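Local coordinates for glucose-6-phosphate isomerase (Chlamydia trachomatis D/UW-3/CX, PDB 6OTU), which catalyses the reversible isomerization of glucose-6-phosphate to fructose-6-phosphate, at residues E202-V207 and Q227-K232; A110-V115 and S271-V276. All blocks are in the same frame, centred on the assembly; numbering follows the deposited sequence.

Contact 1 of 2, residues E202-V207 and Q227-K232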
ATOM      1  N   GLU A 202       2.627  18.463 -27.847  1.00 50.32           N
ATOM      2  CA  GLU A 202       3.151  19.798 -28.123  1.00 48.29           C
ATOM      3  C   GLU A 202       3.205  20.651 -26.861  1.00 47.66           C
ATOM      4  O   GLU A 202       4.042  21.553 -26.757  1.00 47.52           O
ATOM      5  CB  GLU A 202       2.309  20.485 -29.195  1.00 44.14           C
ATOM      6  CG  GLU A 202       3.137  21.360 -30.115  1.00 61.43           C
ATOM      7  CD  GLU A 202       2.504  21.534 -31.483  1.00 76.48           C
ATOM      8  OE1 GLU A 202       3.257  21.753 -32.462  1.00 76.29           O
ATOM      9  OE2 GLU A 202       1.254  21.452 -31.576  1.00 80.81           O
ATOM     10  N   GLN A 203       2.347  20.355 -25.884  1.00 46.03           N
ATOM     11  CA  GLN A 203       2.279  21.089 -24.629  1.00 43.83           C
ATOM     12  C   GLN A 203       3.021  20.393 -23.496  1.00 40.54           C
ATOM     13  O   GLN A 203       2.964  20.857 -22.355  1.00 44.20           O
ATOM     14  CB  GLN A 203       0.814  21.309 -24.237  1.00 48.91           C
ATOM     15  CG  GLN A 203       0.189  22.551 -24.851  1.00 58.49           C
ATOM     16  CD  GLN A 203       1.040  23.800 -24.630  1.00 65.25           C
ATOM     17  OE1 GLN A 203       1.239  24.230 -23.493  1.00 66.24           O
ATOM     18  NE2 GLN A 203       1.546  24.380 -25.718  1.00 68.63           N
ATOM     19  N   THR A 204       3.723  19.303 -23.778  1.00 46.73           N
ATOM     20  CA  THR A 204       4.249  18.423 -22.742  1.00 46.20           C
ATOM     21  C   THR A 204       5.759  18.566 -22.646  1.00 42.62           C
ATOM     22  O   THR A 204       6.459  18.533 -23.661  1.00 42.77           O
ATOM     23  CB  THR A 204       3.882  16.956 -23.019  1.00 44.87           C
ATOM     24  OG1 THR A 204       2.457  16.784 -22.963  1.00 43.69           O
ATOM     25  CG2 THR A 204       4.522  16.050 -21.989  1.00 35.16           C
ATOM     26  N   LEU A 205       6.249  18.724 -21.425  1.00 41.18           N
ATOM     27  CA  LEU A 205       7.666  18.622 -21.121  1.00 38.13           C
ATOM     28  C   LEU A 205       7.931  17.248 -20.495  1.00 37.05           C
ATOM     29  O   LEU A 205       7.283  16.873 -19.513  1.00 34.07           O
ATOM     30  CB  LEU A 205       8.080  19.754 -20.172  1.00 36.67           C
ATOM     31  CG  LEU A 205       9.501  19.628 -19.615  1.00 43.65           C
ATOM     32  CD1 LEU A 205      10.508  19.936 -20.724  1.00 39.79           C
ATOM     33  CD2 LEU A 205       9.724  20.520 -18.394  1.00 46.14           C
ATOM     34  N   VAL A 206       8.858  16.485 -21.071  1.00 35.93           N
ATOM     35  CA  VAL A 206       9.157  15.140 -20.579  1.00 36.77           C
ATOM     36  C   VAL A 206      10.445  15.198 -19.772  1.00 37.84           C
ATOM     37  O   VAL A 206      11.500  15.547 -20.309  1.00 35.43           O
ATOM     38  CB  VAL A 206       9.293  14.130 -21.729  1.00 37.61           C
ATOM     39  CG1 VAL A 206       9.711  12.763 -21.174  1.00 34.87           C
ATOM     40  CG2 VAL A 206       8.004  14.041 -22.533  1.00 35.59           C
ATOM     41  N   VAL A 207      10.384  14.838 -18.498  1.00 33.97           N
ATOM     42  CA  VAL A 207      11.542  14.903 -17.610  1.00 37.47           C
ATOM     43  C   VAL A 207      11.984  13.471 -17.324  1.00 39.59           C
ATOM     44  O   VAL A 207      11.321  12.738 -16.579  1.00 34.58           O
ATOM     45  CB  VAL A 207      11.231  15.665 -16.311  1.00 37.83           C
ATOM     46  CG1 VAL A 207      12.498  15.831 -15.455  1.00 32.46           C
ATOM     47  CG2 VAL A 207      10.639  17.027 -16.636  1.00 33.02           C
ATOM     48  N   GLN A 227       9.546   8.182 -29.737  1.00 43.80           N
ATOM     49  CA  GLN A 227       8.867   7.712 -30.941  1.00 43.74           C
ATOM     50  C   GLN A 227       7.517   8.386 -31.113  1.00 47.46           C
ATOM     51  O   GLN A 227       7.120   8.703 -32.239  1.00 50.18           O
ATOM     52  CB  GLN A 227       8.704   6.193 -30.904  1.00 47.54           C
ATOM     53  CG  GLN A 227       9.997   5.460 -30.620  1.00 62.21           C
ATOM     54  CD  GLN A 227      10.240   4.288 -31.534  1.00 72.32           C
ATOM     55  OE1 GLN A 227      10.216   3.133 -31.103  1.00 69.40           O
ATOM     56  NE2 GLN A 227      10.489   4.577 -32.807  1.00 80.95           N
ATOM     57  N   ALA A 228       6.800   8.617 -30.008  1.00 39.31           N
ATOM     58  CA  ALA A 228       5.492   9.255 -30.105  1.00 39.42           C
ATOM     59  C   ALA A 228       5.618  10.684 -30.628  1.00 47.07           C
ATOM     60  O   ALA A 228       4.824  11.104 -31.480  1.00 44.83           O
ATOM     61  CB  ALA A 228       4.775   9.209 -28.749  1.00 38.45           C
ATOM     62  N   TYR A 229       6.618  11.441 -30.148  1.00 44.45           N
ATOM     63  CA  TYR A 229       6.875  12.774 -30.699  1.00 49.42           C
ATOM     64  C   TYR A 229       7.198  12.704 -32.185  1.00 51.65           C
ATOM     65  O   TYR A 229       6.640  13.455 -32.995  1.00 56.53           O
ATOM     66  CB  TYR A 229       8.018  13.454 -29.951  1.00 50.62           C
ATOM     67  CG  TYR A 229       7.554  14.191 -28.722  1.00 46.81           C
ATOM     68  CD1 TYR A 229       7.449  13.536 -27.505  1.00 42.75           C
ATOM     69  CD2 TYR A 229       7.196  15.533 -28.783  1.00 47.99           C
ATOM     70  CE1 TYR A 229       7.020  14.192 -26.376  1.00 37.71           C
ATOM     71  CE2 TYR A 229       6.763  16.207 -27.649  1.00 44.85           C
ATOM     72  CZ  TYR A 229       6.681  15.525 -26.453  1.00 39.87           C
ATOM     73  OH  TYR A 229       6.247  16.156 -25.323  1.00 39.92           O
ATOM     74  N   GLN A 230       8.094  11.793 -32.560  1.00 48.62           N
ATOM     75  CA  GLN A 230       8.483  11.657 -33.955  1.00 52.40           C
ATOM     76  C   GLN A 230       7.313  11.219 -34.826  1.00 55.91           C
ATOM     77  O   GLN A 230       7.202  11.668 -35.970  1.00 60.65           O
ATOM     78  CB  GLN A 230       9.643  10.674 -34.070  1.00 59.37           C
ATOM     79  CG  GLN A 230      10.243  10.593 -35.457  1.00 73.26           C
ATOM     80  CD  GLN A 230      10.315   9.173 -35.970  1.00 83.53           C
ATOM     81  OE1 GLN A 230      11.007   8.324 -35.398  1.00 80.28           O
ATOM     82  NE2 GLN A 230       9.590   8.900 -37.052  1.00 93.18           N
ATOM     83  N   ASN A 231       6.424  10.371 -34.301  1.00 58.15           N
ATOM     84  CA  ASN A 231       5.236   9.977 -35.060  1.00 62.73           C
ATOM     85  C   ASN A 231       4.297  11.159 -35.278  1.00 65.00           C
ATOM     86  O   ASN A 231       3.764  11.341 -36.377  1.00 69.05           O
ATOM     87  CB  ASN A 231       4.504   8.844 -34.345  1.00 64.65           C
ATOM     88  CG  ASN A 231       5.322   7.575 -34.278  1.00 65.56           C
ATOM     89  OD1 ASN A 231       6.323   7.428 -34.983  1.00 64.05           O
ATOM     90  ND2 ASN A 231       4.906   6.649 -33.416  1.00 68.99           N
ATOM     91  N   LYS A 232       4.064  11.967 -34.245  1.00 66.01           N
ATOM     92  CA  LYS A 232       3.298  13.189 -34.466  1.00 65.64           C
ATOM     93  C   LYS A 232       4.087  14.246 -35.242  1.00 63.54           C
ATOM     94  O   LYS A 232       3.546  15.321 -35.523  1.00 62.09           O
ATOM     95  CB  LYS A 232       2.813  13.759 -33.128  1.00 58.61           C
TER
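Tyr229 reaches from its helix to strand 204-209 with the end of its ring, and its hydroxyl settles between Thr204 and Val206. The tyrosine OH lies 2.9 Å from Thr204 O, which sits near the ring plane at the edge; this is at most a weak hydrogen bond, since the hydroxyl proton has another acceptor within reach. The same carbonyl oxygen also accepts from His239 ND1. Thr204 runs slantwise to the tyrosine and turns its carbon atoms to the hydroxyl, CB standing 3.4 Å from Tyr229 OH, while its own OG1, beside the backbone N, is hydrogen-bonded to Asp200 O.

Strand 204-209, helix 216-231 and strand 240-245 form a beta-alpha-beta unit in the parallel five-stranded sheet, the classic right-handed crossover of the SIS fold, and here the last turn of the helix packs back on the start of the first strand.

Val206, two residues on and on the same side of the strand, lies alongside the tyrosine but points the other way. Its CG1 is anti to the backbone N (chi1 176°), which leaves CG2 to do the touching, 4.0 Å from Tyr229 CE1. Around the ring, His239 meets it with planes at about 40° and Phe240 packs edge-to-face.

Contact 2 of 2, residues A110-V115 and S271-V276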
ATOM      1  N   ALA A 110      22.952  17.771   2.339  1.00 34.03           N
ATOM      2  CA  ALA A 110      23.642  18.909   1.755  1.00 33.38           C
ATOM      3  C   ALA A 110      22.877  19.507   0.569  1.00 40.05           C
ATOM      4  O   ALA A 110      23.133  20.663   0.207  1.00 36.62           O
ATOM      5  CB  ALA A 110      25.059  18.503   1.350  1.00 32.15           C
ATOM      6  N   THR A 111      21.926  18.770  -0.024  1.00 30.59           N
ATOM      7  CA  THR A 111      21.151  19.328  -1.132  1.00 32.25           C
ATOM      8  C   THR A 111      20.170  20.408  -0.691  1.00 35.42           C
ATOM      9  O   THR A 111      19.660  21.142  -1.548  1.00 37.65           O
ATOM     10  CB  THR A 111      20.379  18.238  -1.883  1.00 31.37           C
ATOM     11  OG1 THR A 111      19.390  17.658  -1.025  1.00 31.82           O
ATOM     12  CG2 THR A 111      21.321  17.162  -2.363  1.00 31.58           C
ATOM     13  N   ARG A 112      19.888  20.522   0.619  1.00 36.42           N
ATOM     14  CA  ARG A 112      19.090  21.624   1.143  1.00 30.36           C
ATOM     15  C   ARG A 112      19.809  22.449   2.205  1.00 34.56           C
ATOM     16  O   ARG A 112      19.278  23.491   2.616  1.00 33.44           O
ATOM     17  CB  ARG A 112      17.750  21.110   1.715  1.00 34.55           C
ATOM     18  CG  ARG A 112      17.852  20.128   2.909  1.00 35.79           C
ATOM     19  CD  ARG A 112      17.844  18.655   2.442  1.00 34.97           C
ATOM     20  NE  ARG A 112      17.559  17.726   3.537  1.00 31.84           N
ATOM     21  CZ  ARG A 112      17.117  16.476   3.387  1.00 35.27           C
ATOM     22  NH1 ARG A 112      16.910  15.955   2.175  1.00 28.86           N
ATOM     23  NH2 ARG A 112      16.898  15.726   4.463  1.00 32.51           N
ATOM     24  N   ALA A 113      20.994  22.023   2.655  1.00 36.25           N
ATOM     25  CA  ALA A 113      21.700  22.742   3.715  1.00 41.87           C
ATOM     26  C   ALA A 113      21.959  24.203   3.343  1.00 44.74           C
ATOM     27  O   ALA A 113      22.061  25.063   4.229  1.00 38.36           O
ATOM     28  CB  ALA A 113      23.015  22.022   4.048  1.00 34.60           C
ATOM     29  N   TRP A 114      22.040  24.509   2.045  1.00 39.70           N
ATOM     30  CA  TRP A 114      22.431  25.845   1.615  1.00 37.83           C
ATOM     31  C   TRP A 114      21.352  26.893   1.839  1.00 47.78           C
ATOM     32  O   TRP A 114      21.646  28.077   1.660  1.00 41.45           O
ATOM     33  CB  TRP A 114      22.817  25.847   0.139  1.00 37.37           C
ATOM     34  CG  TRP A 114      21.680  25.497  -0.775  1.00 39.80           C
ATOM     35  CD1 TRP A 114      21.315  24.239  -1.190  1.00 33.26           C
ATOM     36  CD2 TRP A 114      20.761  26.408  -1.396  1.00 35.95           C
ATOM     37  NE1 TRP A 114      20.215  24.316  -2.014  1.00 32.35           N
ATOM     38  CE2 TRP A 114      19.862  25.634  -2.170  1.00 36.04           C
ATOM     39  CE3 TRP A 114      20.611  27.800  -1.382  1.00 38.30           C
ATOM     40  CZ2 TRP A 114      18.823  26.211  -2.917  1.00 33.86           C
ATOM     41  CZ3 TRP A 114      19.571  28.376  -2.127  1.00 38.33           C
ATOM     42  CH2 TRP A 114      18.699  27.578  -2.883  1.00 43.07           C
ATOM     43  N   VAL A 115      20.121  26.507   2.208  1.00 37.96           N
ATOM     44  CA  VAL A 115      19.103  27.528   2.444  1.00 39.64           C
ATOM     45  C   VAL A 115      19.177  28.117   3.842  1.00 47.58           C
ATOM     46  O   VAL A 115      18.454  29.078   4.132  1.00 54.17           O
ATOM     47  CB  VAL A 115      17.661  27.036   2.223  1.00 38.12           C
ATOM     48  CG1 VAL A 115      17.533  26.389   0.876  1.00 35.75           C
ATOM     49  CG2 VAL A 115      17.249  26.104   3.339  1.00 37.64           C
ATOM     50  N   SER A 271      16.441  11.422  -2.613  1.00 31.68           N
ATOM     51  CA  SER A 271      16.776  12.432  -3.612  1.00 34.97           C
ATOM     52  C   SER A 271      15.645  13.420  -3.908  1.00 32.80           C
ATOM     53  O   SER A 271      15.811  14.287  -4.776  1.00 32.54           O
ATOM     54  CB  SER A 271      17.231  11.744  -4.905  1.00 35.56           C
ATOM     55  OG  SER A 271      16.144  11.115  -5.547  1.00 38.16           O
ATOM     56  N   ALA A 272      14.512  13.326  -3.204  1.00 33.12           N
ATOM     57  CA  ALA A 272      13.383  14.209  -3.496  1.00 35.56           C
ATOM     58  C   ALA A 272      13.727  15.687  -3.298  1.00 39.34           C
ATOM     59  O   ALA A 272      13.125  16.540  -3.953  1.00 37.59           O
ATOM     60  CB  ALA A 272      12.175  13.830  -2.638  1.00 32.29           C
ATOM     61  N   THR A 273      14.681  16.020  -2.419  1.00 36.47           N
ATOM     62  CA  THR A 273      15.089  17.416  -2.248  1.00 40.14           C
ATOM     63  C   THR A 273      16.165  17.858  -3.239  1.00 44.15           C
ATOM     64  O   THR A 273      16.562  19.031  -3.214  1.00 33.45           O
ATOM     65  CB  THR A 273      15.614  17.682  -0.836  1.00 36.40           C
ATOM     66  OG1 THR A 273      16.772  16.868  -0.597  1.00 33.01           O
ATOM     67  CG2 THR A 273      14.553  17.419   0.217  1.00 36.81           C
ATOM     68  N   SER A 274      16.669  16.951  -4.077  1.00 31.50           N
ATOM     69  CA  SER A 274      17.597  17.316  -5.133  1.00 31.72           C
ATOM     70  C   SER A 274      16.786  17.709  -6.370  1.00 41.18           C
ATOM     71  O   SER A 274      15.564  17.876  -6.310  1.00 40.29           O
ATOM     72  CB  SER A 274      18.567  16.169  -5.428  1.00 36.64           C
ATOM     73  OG  SER A 274      17.919  15.097  -6.089  1.00 31.26           O
ATOM     74  N   MET A 275      17.452  17.843  -7.518  1.00 34.48           N
ATOM     75  CA  MET A 275      16.717  18.128  -8.741  1.00 37.83           C
ATOM     76  C   MET A 275      15.794  16.982  -9.165  1.00 43.56           C
ATOM     77  O   MET A 275      14.948  17.193 -10.044  1.00 33.05           O
ATOM     78  CB  MET A 275      17.695  18.463  -9.862  1.00 34.80           C
ATOM     79  CG  MET A 275      18.564  19.699  -9.585  1.00 42.17           C
ATOM     80  SD  MET A 275      17.627  21.194  -9.158  1.00 43.44           S
ATOM     81  CE  MET A 275      16.564  21.294 -10.572  1.00 49.91           C
ATOM     82  N   VAL A 276      15.940  15.787  -8.574  1.00 31.32           N
ATOM     83  CA  VAL A 276      14.999  14.695  -8.815  1.00 35.79           C
ATOM     84  C   VAL A 276      13.569  15.136  -8.500  1.00 34.46           C
ATOM     85  O   VAL A 276      12.630  14.855  -9.263  1.00 35.83           O
ATOM     86  CB  VAL A 276      15.400  13.455  -7.994  1.00 39.03           C
ATOM     87  CG1 VAL A 276      14.301  12.374  -8.069  1.00 36.01           C
ATOM     88  CG2 VAL A 276      16.729  12.922  -8.476  1.00 30.88           C
TER
HETATM   89  O   HOH W   1      18.490  20.491  -4.059  1.00 32.43           O
HETATM   90  O   HOH W   2      15.325  14.151  -0.006  1.00 34.17           O
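Thr273 OG1 takes part in both direct hydrogen bonds between the segments. It donates to Thr111 OG1 at 2.8 Å and accepts from Arg112 NH1 at 2.9 Å. The second bond leaves the guanidinium at its edge, only 7° out of the plane, with an N-H...acceptor angle of 150°. Thr111 OG1 in turn is hydrogen-bonded to His108 O, which completes a short chain of bonds running from the arginine through the two hydroxyls to the carbonyl of His108. Both threonines hold OG1 between the backbone N and the carbonyl carbon (chi1 near 60°), and their side chains cross at about a right angle.

Arg112 bends at chi2 to bring its charged end over to Thr273. Salt bridges from NE to Asp301 and from NH2 to Glu477 fix the rotation of the guanidinium and probably balance its buried charge. Two waters reinforce the join. Water 1 donates to Thr111 O and to Thr273 O, 2.6 Å from the latter; water 2 accepts from Thr273 N and, weakly, from Arg112 NH1.

Behind this network, a type I beta turn from Ser271 to Ser274 leads into helix 275-285. Ser274 is its N-cap: OG accepts from Val276 N and donates to Ser271 O at 2.6 Å, in the carbonyl plane and on a lone pair.

The methyl Thr273 CG2 lies against the guanidinium nitrogen Arg112 NH1, 3.4 Å away. Carbon meets carbon more loosely, Thr111 CG2 approaching Ser274 CB at 4.2 Å. The contact thus ties the short, weakly bonded helix 110-113 to the start of helix 275-285; helix 122-148 packs on Thr111, and helices 287-303 and 466-487 both touch Arg112 and Thr273.

Contact 2 joins distant parts of the sequence, and contact 1 falls wholly within the span between its two segments: the order along the chain is 110-115, 202-207, 227-232, 271-276. Their centres lie 29 Å apart and they do not touch. Contact 1 closes a local crossover within the five-stranded parallel sheet, about 31 Å from the centre of the chain. Contact 2, about 14 Å from that centre, joins a short early helix to the start of helix 275-285 across some 155 residues that include the whole of that sheet. The side chains of Ser274 and Val206 are about 10 Å and 14 Å, respectively, from a bound glucose-6-phosphate.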